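Local coordinates for protein GH5 (Bacteroidetes bacterium AC2a, PDB 4YHE) that probably hydrolyses beta-1,4-glucosidic linkages of cellulose as a family 5 glycoside hydrolase built on a beta/alpha barrel, at residues V274-L277 with N278-N282; R315-C318 with K319-D323; K136-L139 with T140-L144. One frame throughout, in Å; residues are numbered along the deposited sequence.

In the fold
All three contacts are local, each within about two and a half turns of one barrel helix, between residues three or four positions apart, so none closes a long loop and none nests in or crosses another; they follow in series. From the N terminus, contact 3 (136-144) comes first, on helix 129-149, which leads into strand 157-160. Contact 1 (274-282) lies on helix 270-285 ahead of strand 291-296, and contact 2 (315-323) on helix 304-323 ahead of strand 327-332. These last two helices are neighbours round the eight-stranded barrel and touch directly, L277 CD1 standing 3.4 Å from A320 CB. Contact 3 lies across the chain's centre from contact 2, their centres about 36 Å apart.

Contact 1. Residues V274-L277 with N278-N282; sequences VGML and NRLFN
R279 folds back along its own helix and lays one face of its guanidinium over the preceding turn. The carbonyl oxygen of G275 stands 3.3 Å above that plane, near the rim, and M276 CA lies over the same face. No direct bond joins NH1 to this oxygen; a water spans them, accepting from R279 NH1 at 2.9 Å and donating to G275 O. A bend at chi3 (-72°) brings the group back, while NE is held by a salt bridge to D219. Beside it, V274 and N278 meet obliquely, V274 CG1 lying 3.6 Å from N278 ND2. The main-chain bond beneath them is short, N278 N to V274 O at 2.7 Å. The turn belongs to helix 270-285, an outer helix of the TIM barrel, which rests its inner side on strands 236-242 and 291-296. There M276 and L280 run side by side in the same direction, SD of M276 3.9 Å from CD1 of L280, with F293 against both. N278 OD1 accepts from R324 NE, the residue that follows D323. Cutting N278 back to alanine is likely to leave R324 NE without this acceptor and to take away the amide that flanks V274 CG1.

Contact 2. Residues R315-C318 with K319-D323; sequences RYIC and KAMRD
M321 packs back over the carbonyl of I317, and this is the close side of the turn. M321 CG lies 3.2 Å from I317 O, and the same oxygen takes the backbone N-H of M321 at 2.9 Å. With CG anti to its own carbonyl carbon (chi1 -69°) and the chain extended beyond it, M321 carries SD past I317 O and ends with CE 4.2 Å from I317 CG1, an apolar contact between two buried side chains. The A320 methyl sits near two carbonyls, CB 3.5 Å from I317 O and close to that of Y316, whose oxygen takes the A320 N-H. Further along, side chains draw away from the preceding segment and become polar. K319 bends at chi2 (54°) and pairs with D323 of its own segment, NZ 2.8 Å from the syn lone pair side of OD1; the lysine is buried, the aspartate exposed to solvent. R322 leads away too, its guanidinium making a cation-pi contact with W368. Helix 304-323 is the crossover between strands 291-296 and 327-332; C318 meets F296 of the first strand, while helix 270-285 (Y273), helix 357-369 (M364) and helix 377-382 (L377, I380) flank it.

Contact 3. Residues K136-L139 with T140-L144; sequences KQEL and TMIWL
T140 turns its hydroxyl back onto the carbonyl of K136, one helical turn earlier. Its CB already sits 3.4 Å from K136 O and within 3.6 Å of Q137 O, wedged beside two carbonyls. From there OG1 points anti to the residue's own carbonyl carbon (chi1 -58°) and donates to K136 O at 2.8 Å. K136 O is thus gripped twice by one residue, because T140 N also donates to it, at 2.9 Å; the two donors approach from opposite faces of the carbonyl plane, OG1 tilted 29° from it. This gives the hydroxyl a partner within its own helix; the side chain also touches V192 of helix 181-199. On roughly the far side of the helix from T140, E138 and I142 run side by side, E138 CG 3.9 Å from I142 CD1, with W119 touching both. W143 CB rests 3.5 Å from L139 O, and its indole continues inward to F159, with NE1 bonded to T161 O. A threonine hydroxyl bonded to the carbonyl four residues back is a familiar feature of alpha-helices, found here in helix 129-149, an outer helix of the TIM barrel whose W143 packs against the neighbouring helix 181-199.

Contact 1. Residues V274-L277 with N278-N282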
loop_
_atom_site.group_PDB
_atom_site.type_symbol
_atom_site.label_atom_id
_atom_site.label_comp_id
_atom_site.label_asym_id
_atom_site.label_seq_id
_atom_site.Cartn_x
_atom_site.Cartn_y
_atom_site.Cartn_z
ATOM N N VAL A 274 -18.397 0.595 -0.587
ATOM C CA VAL A 274 -18.743 0.168 0.755
ATOM C C VAL A 274 -18.865 -1.334 0.903
ATOM O O VAL A 274 -18.425 -1.905 1.925
ATOM C CB VAL A 274 -20.011 0.911 1.268
ATOM C CG1 VAL A 274 -20.450 0.340 2.588
ATOM C CG2 VAL A 274 -19.721 2.410 1.386
ATOM N N GLY A 275 -19.388 -1.998 -0.134
ATOM C CA GLY A 275 -19.517 -3.446 -0.107
ATOM C C GLY A 275 -18.142 -4.084 0.073
ATOM O O GLY A 275 -17.958 -5.009 0.865
ATOM N N MET A 276 -17.161 -3.572 -0.675
ATOM C CA MET A 276 -15.820 -4.099 -0.626
ATOM C C MET A 276 -15.257 -3.912 0.766
ATOM O O MET A 276 -14.660 -4.814 1.343
ATOM C CB MET A 276 -14.954 -3.410 -1.670
ATOM C CG MET A 276 -13.512 -3.865 -1.632
ATOM S SD MET A 276 -12.545 -2.786 -0.553
ATOM C CE MET A 276 -12.421 -1.391 -1.692
ATOM N N LEU A 277 -15.496 -2.746 1.336
ATOM C CA LEU A 277 -15.014 -2.483 2.681
ATOM C C LEU A 277 -15.687 -3.391 3.683
ATOM O O LEU A 277 -15.053 -3.834 4.623
ATOM C CB LEU A 277 -15.228 -1.009 3.050
ATOM C CG LEU A 277 -14.447 0.045 2.239
ATOM C CD1 LEU A 277 -14.914 1.442 2.604
ATOM C CD2 LEU A 277 -12.942 -0.101 2.439
ATOM N N ASN A 278 -16.990 -3.638 3.499
ATOM C CA ASN A 278 -17.727 -4.533 4.383
ATOM C C ASN A 278 -17.157 -5.933 4.416
ATOM O O ASN A 278 -17.078 -6.554 5.481
ATOM C CB ASN A 278 -19.204 -4.574 3.999
ATOM C CG ASN A 278 -19.966 -3.354 4.494
ATOM O OD1 ASN A 278 -19.551 -2.715 5.454
ATOM N ND2 ASN A 278 -21.045 -2.985 3.797
ATOM N N ARG A 279 -16.717 -6.426 3.266
ATOM C CA ARG A 279 -16.100 -7.745 3.230
ATOM C C ARG A 279 -14.812 -7.825 4.055
ATOM O O ARG A 279 -14.582 -8.785 4.757
ATOM C CB ARG A 279 -15.938 -8.200 1.775
ATOM C CG ARG A 279 -17.320 -8.425 1.161
ATOM C CD ARG A 279 -17.295 -9.110 -0.189
ATOM N NE ARG A 279 -16.805 -8.252 -1.247
ATOM C CZ ARG A 279 -17.514 -7.331 -1.906
ATOM N NH1 ARG A 279 -18.774 -7.077 -1.613
ATOM N NH2 ARG A 279 -16.926 -6.651 -2.882
ATOM N N LEU A 280 -14.014 -6.766 4.019
ATOM C CA LEU A 280 -12.810 -6.665 4.817
ATOM C C LEU A 280 -13.134 -6.518 6.309
ATOM O O LEU A 280 -12.493 -7.084 7.188
ATOM C CB LEU A 280 -12.026 -5.443 4.357
ATOM C CG LEU A 280 -11.386 -5.544 2.962
ATOM C CD1 LEU A 280 -10.796 -4.182 2.581
ATOM C CD2 LEU A 280 -10.328 -6.633 2.959
ATOM N N PHE A 281 -14.122 -5.711 6.574
ATOM C CA PHE A 281 -14.550 -5.535 7.951
ATOM C C PHE A 281 -14.986 -6.852 8.556
ATOM O O PHE A 281 -14.485 -7.250 9.594
ATOM C CB PHE A 281 -15.633 -4.508 8.046
ATOM C CG PHE A 281 -16.140 -4.331 9.456
ATOM C CD1 PHE A 281 -15.478 -3.499 10.347
ATOM C CD2 PHE A 281 -17.238 -5.040 9.893
ATOM C CE1 PHE A 281 -15.914 -3.353 11.641
ATOM C CE2 PHE A 281 -17.691 -4.902 11.200
ATOM C CZ PHE A 281 -17.029 -4.066 12.068
ATOM N N ASN A 282 -15.843 -7.593 7.864
ATOM C CA ASN A 282 -16.353 -8.840 8.399
ATOM C C ASN A 282 -15.319 -9.972 8.477
ATOM O O ASN A 282 -15.318 -10.793 9.435
ATOM C CB ASN A 282 -17.582 -9.285 7.589
ATOM C CG ASN A 282 -18.765 -8.353 7.759
ATOM O OD1 ASN A 282 -19.020 -7.832 8.835
ATOM N ND2 ASN A 282 -19.500 -8.149 6.690
HETATM O O HOH W 1 -20.377 -7.064 0.851
#

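Contact 2. Residues R315-C318 with K319-D323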
loop_
_atom_site.group_PDB
_atom_site.type_symbol
_atom_site.label_atom_id
_atom_site.label_comp_id
_atom_site.label_asym_id
_atom_site.label_seq_id
_atom_site.Cartn_x
_atom_site.Cartn_y
_atom_site.Cartn_z
ATOM N N ARG A 315 -13.572 12.046 0.576
ATOM C CA ARG A 315 -14.329 12.193 1.801
ATOM C C ARG A 315 -15.151 10.960 2.086
ATOM O O ARG A 315 -15.121 10.419 3.180
ATOM C CB ARG A 315 -15.244 13.397 1.736
ATOM C CG ARG A 315 -14.538 14.719 1.732
ATOM C CD ARG A 315 -15.528 15.833 2.120
ATOM N NE ARG A 315 -16.645 15.958 1.162
ATOM C CZ ARG A 315 -16.563 16.533 -0.034
ATOM N NH1 ARG A 315 -15.418 17.062 -0.456
ATOM N NH2 ARG A 315 -17.640 16.589 -0.813
ATOM N N TYR A 316 -15.873 10.501 1.086
ATOM C CA TYR A 316 -16.780 9.363 1.272
ATOM C C TYR A 316 -16.029 8.072 1.637
ATOM O O TYR A 316 -16.336 7.426 2.640
ATOM C CB TYR A 316 -17.620 9.161 0.020
ATOM C CG TYR A 316 -18.794 8.237 0.219
ATOM C CD1 TYR A 316 -20.028 8.735 0.664
ATOM C CD2 TYR A 316 -18.690 6.868 -0.008
ATOM C CE1 TYR A 316 -21.085 7.892 0.912
ATOM C CE2 TYR A 316 -19.771 6.012 0.214
ATOM C CZ TYR A 316 -20.975 6.542 0.657
ATOM O OH TYR A 316 -22.068 5.737 0.862
ATOM N N ILE A 317 -15.057 7.657 0.812
ATOM C CA ILE A 317 -14.399 6.385 1.078
ATOM C C ILE A 317 -13.569 6.377 2.374
ATOM O O ILE A 317 -13.538 5.372 3.080
ATOM C CB ILE A 317 -13.558 5.879 -0.125
ATOM C CG1 ILE A 317 -12.272 6.667 -0.304
ATOM C CG2 ILE A 317 -14.419 5.857 -1.394
ATOM C CD1 ILE A 317 -11.430 6.174 -1.481
ATOM N N CYS A 318 -12.925 7.496 2.686
ATOM C CA CYS A 318 -12.118 7.596 3.881
ATOM C C CYS A 318 -13.015 7.584 5.147
ATOM O O CYS A 318 -12.608 7.085 6.179
ATOM C CB CYS A 318 -11.234 8.826 3.824
ATOM S SG CYS A 318 -9.945 8.691 2.498
ATOM N N LYS A 319 -14.208 8.133 5.032
ATOM C CA LYS A 319 -15.174 8.060 6.160
ATOM C C LYS A 319 -15.594 6.613 6.329
ATOM O O LYS A 319 -15.540 6.044 7.421
ATOM C CB LYS A 319 -16.384 8.956 5.936
ATOM C CG LYS A 319 -17.437 8.817 7.031
ATOM C CD LYS A 319 -16.850 9.033 8.408
ATOM C CE LYS A 319 -17.943 9.337 9.454
ATOM N NZ LYS A 319 -17.477 8.943 10.813
ATOM N N ALA A 320 -15.932 5.976 5.218
ATOM C CA ALA A 320 -16.300 4.566 5.277
ATOM C C ALA A 320 -15.209 3.689 5.917
ATOM O O ALA A 320 -15.502 2.742 6.654
ATOM C CB ALA A 320 -16.688 4.055 3.882
ATOM N N MET A 321 -13.936 3.997 5.646
ATOM C CA MET A 321 -12.832 3.266 6.221
ATOM C C MET A 321 -12.727 3.476 7.739
ATOM O O MET A 321 -12.629 2.518 8.484
ATOM C CB MET A 321 -11.496 3.693 5.561
ATOM C CG MET A 321 -11.365 3.239 4.108
ATOM S SD MET A 321 -10.014 4.125 3.292
ATOM C CE MET A 321 -10.216 3.532 1.598
ATOM N N ARG A 322 -12.727 4.735 8.164
ATOM C CA ARG A 322 -12.706 5.054 9.588
ATOM C C ARG A 322 -13.805 4.294 10.347
ATOM O O ARG A 322 -13.537 3.682 11.372
ATOM C CB ARG A 322 -12.897 6.546 9.767
ATOM C CG ARG A 322 -13.179 7.005 11.191
ATOM C CD ARG A 322 -12.005 6.782 12.129
ATOM N NE ARG A 322 -12.385 7.056 13.520
ATOM C CZ ARG A 322 -12.511 8.265 14.061
ATOM N NH1 ARG A 322 -12.247 9.375 13.381
ATOM N NH2 ARG A 322 -12.889 8.361 15.330
ATOM N N ASP A 323 -15.017 4.321 9.803
ATOM C CA ASP A 323 -16.165 3.669 10.441
ATOM C C ASP A 323 -15.996 2.171 10.575
ATOM O O ASP A 323 -16.591 1.567 11.452
ATOM C CB ASP A 323 -17.457 4.011 9.701
ATOM C CG ASP A 323 -17.874 5.463 9.892
ATOM O OD1 ASP A 323 -17.349 6.113 10.811
ATOM O OD2 ASP A 323 -18.681 5.975 9.101
#

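Contact 3. Residues K136-L139 with T140-L144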
loop_
_atom_site.group_PDB
_atom_site.type_symbol
_atom_site.label_atom_id
_atom_site.label_comp_id
_atom_site.label_asym_id
_atom_site.label_seq_id
_atom_site.Cartn_x
_atom_site.Cartn_y
_atom_site.Cartn_z
ATOM N N LYS A 136 12.165 -18.585 -2.239
ATOM C CA LYS A 136 11.962 -18.564 -0.799
ATOM C C LYS A 136 13.240 -18.345 0.002
ATOM O O LYS A 136 13.222 -17.687 1.059
ATOM C CB LYS A 136 11.273 -19.842 -0.340
ATOM C CG LYS A 136 9.783 -19.868 -0.590
ATOM C CD LYS A 136 9.238 -21.268 -0.288
ATOM C CE LYS A 136 7.806 -21.422 -0.714
ATOM N NZ LYS A 136 7.299 -22.807 -0.482
ATOM N N GLN A 137 14.340 -18.916 -0.481
ATOM C CA GLN A 137 15.660 -18.725 0.151
ATOM C C GLN A 137 16.095 -17.256 0.056
ATOM O O GLN A 137 16.595 -16.696 1.039
ATOM C CB GLN A 137 16.722 -19.617 -0.520
ATOM C CG GLN A 137 16.608 -21.094 -0.170
ATOM C CD GLN A 137 17.529 -22.012 -0.990
ATOM O OE1 GLN A 137 17.850 -21.748 -2.142
ATOM N NE2 GLN A 137 17.923 -23.123 -0.388
ATOM N N GLU A 138 15.889 -16.646 -1.122
ATOM C CA GLU A 138 16.210 -15.213 -1.336
ATOM C C GLU A 138 15.354 -14.329 -0.416
ATOM O O GLU A 138 15.882 -13.439 0.267
ATOM C CB GLU A 138 16.101 -14.830 -2.820
ATOM C CG GLU A 138 16.531 -13.400 -3.131
ATOM C CD GLU A 138 16.865 -13.113 -4.594
ATOM O OE1 GLU A 138 16.829 -14.025 -5.484
ATOM O OE2 GLU A 138 17.211 -11.931 -4.858
ATOM N N LEU A 139 14.057 -14.637 -0.333
ATOM C CA LEU A 139 13.138 -13.914 0.559
ATOM C C LEU A 139 13.585 -13.994 2.003
ATOM O O LEU A 139 13.587 -12.998 2.727
ATOM C CB LEU A 139 11.683 -14.444 0.413
ATOM C CG LEU A 139 10.855 -13.961 -0.794
ATOM C CD1 LEU A 139 9.567 -14.750 -0.894
ATOM C CD2 LEU A 139 10.543 -12.462 -0.709
ATOM N N THR A 140 13.963 -15.192 2.431
ATOM C CA THR A 140 14.472 -15.386 3.768
ATOM C C THR A 140 15.750 -14.560 4.026
ATOM O O THR A 140 15.846 -13.845 5.031
ATOM C CB THR A 140 14.717 -16.889 4.056
ATOM O OG1 THR A 140 13.484 -17.621 3.884
ATOM C CG2 THR A 140 15.235 -17.086 5.444
ATOM N N MET A 141 16.728 -14.648 3.128
ATOM C CA MET A 141 17.974 -13.885 3.321
ATOM C C MET A 141 17.748 -12.366 3.343
ATOM O O MET A 141 18.376 -11.627 4.130
ATOM C CB MET A 141 18.973 -14.261 2.220
ATOM C CG MET A 141 19.460 -15.710 2.307
ATOM S SD MET A 141 20.265 -16.104 3.888
ATOM C CE MET A 141 18.981 -16.683 4.979
ATOM N N ILE A 142 16.828 -11.898 2.497
ATOM C CA ILE A 142 16.546 -10.492 2.429
ATOM C C ILE A 142 15.866 -10.006 3.693
ATOM O O ILE A 142 16.336 -9.044 4.332
ATOM C CB ILE A 142 15.733 -10.119 1.166
ATOM C CG1 ILE A 142 16.615 -10.287 -0.067
ATOM C CG2 ILE A 142 15.228 -8.679 1.277
ATOM C CD1 ILE A 142 15.892 -10.023 -1.362
ATOM N N TRP A 143 14.785 -10.663 4.089
ATOM C CA TRP A 143 14.086 -10.251 5.290
ATOM C C TRP A 143 14.925 -10.417 6.575
ATOM O O TRP A 143 14.790 -9.637 7.517
ATOM C CB TRP A 143 12.701 -10.928 5.394
ATOM C CG TRP A 143 11.654 -10.142 4.652
ATOM C CD1 TRP A 143 10.916 -10.551 3.572
ATOM C CD2 TRP A 143 11.250 -8.801 4.924
ATOM N NE1 TRP A 143 10.059 -9.581 3.194
ATOM C CE2 TRP A 143 10.259 -8.470 3.971
ATOM C CE3 TRP A 143 11.645 -7.837 5.859
ATOM C CZ2 TRP A 143 9.661 -7.212 3.914
ATOM C CZ3 TRP A 143 11.015 -6.586 5.836
ATOM C CH2 TRP A 143 10.031 -6.282 4.859
ATOM N N LEU A 144 15.786 -11.421 6.609
ATOM C CA LEU A 144 16.705 -11.558 7.735
ATOM C C LEU A 144 17.601 -10.323 7.866
ATOM O O LEU A 144 17.762 -9.797 8.958
ATOM C CB LEU A 144 17.571 -12.798 7.558
ATOM C CG LEU A 144 17.028 -14.125 8.069
ATOM C CD1 LEU A 144 18.008 -15.237 7.694
ATOM C CD2 LEU A 144 16.818 -14.088 9.585
#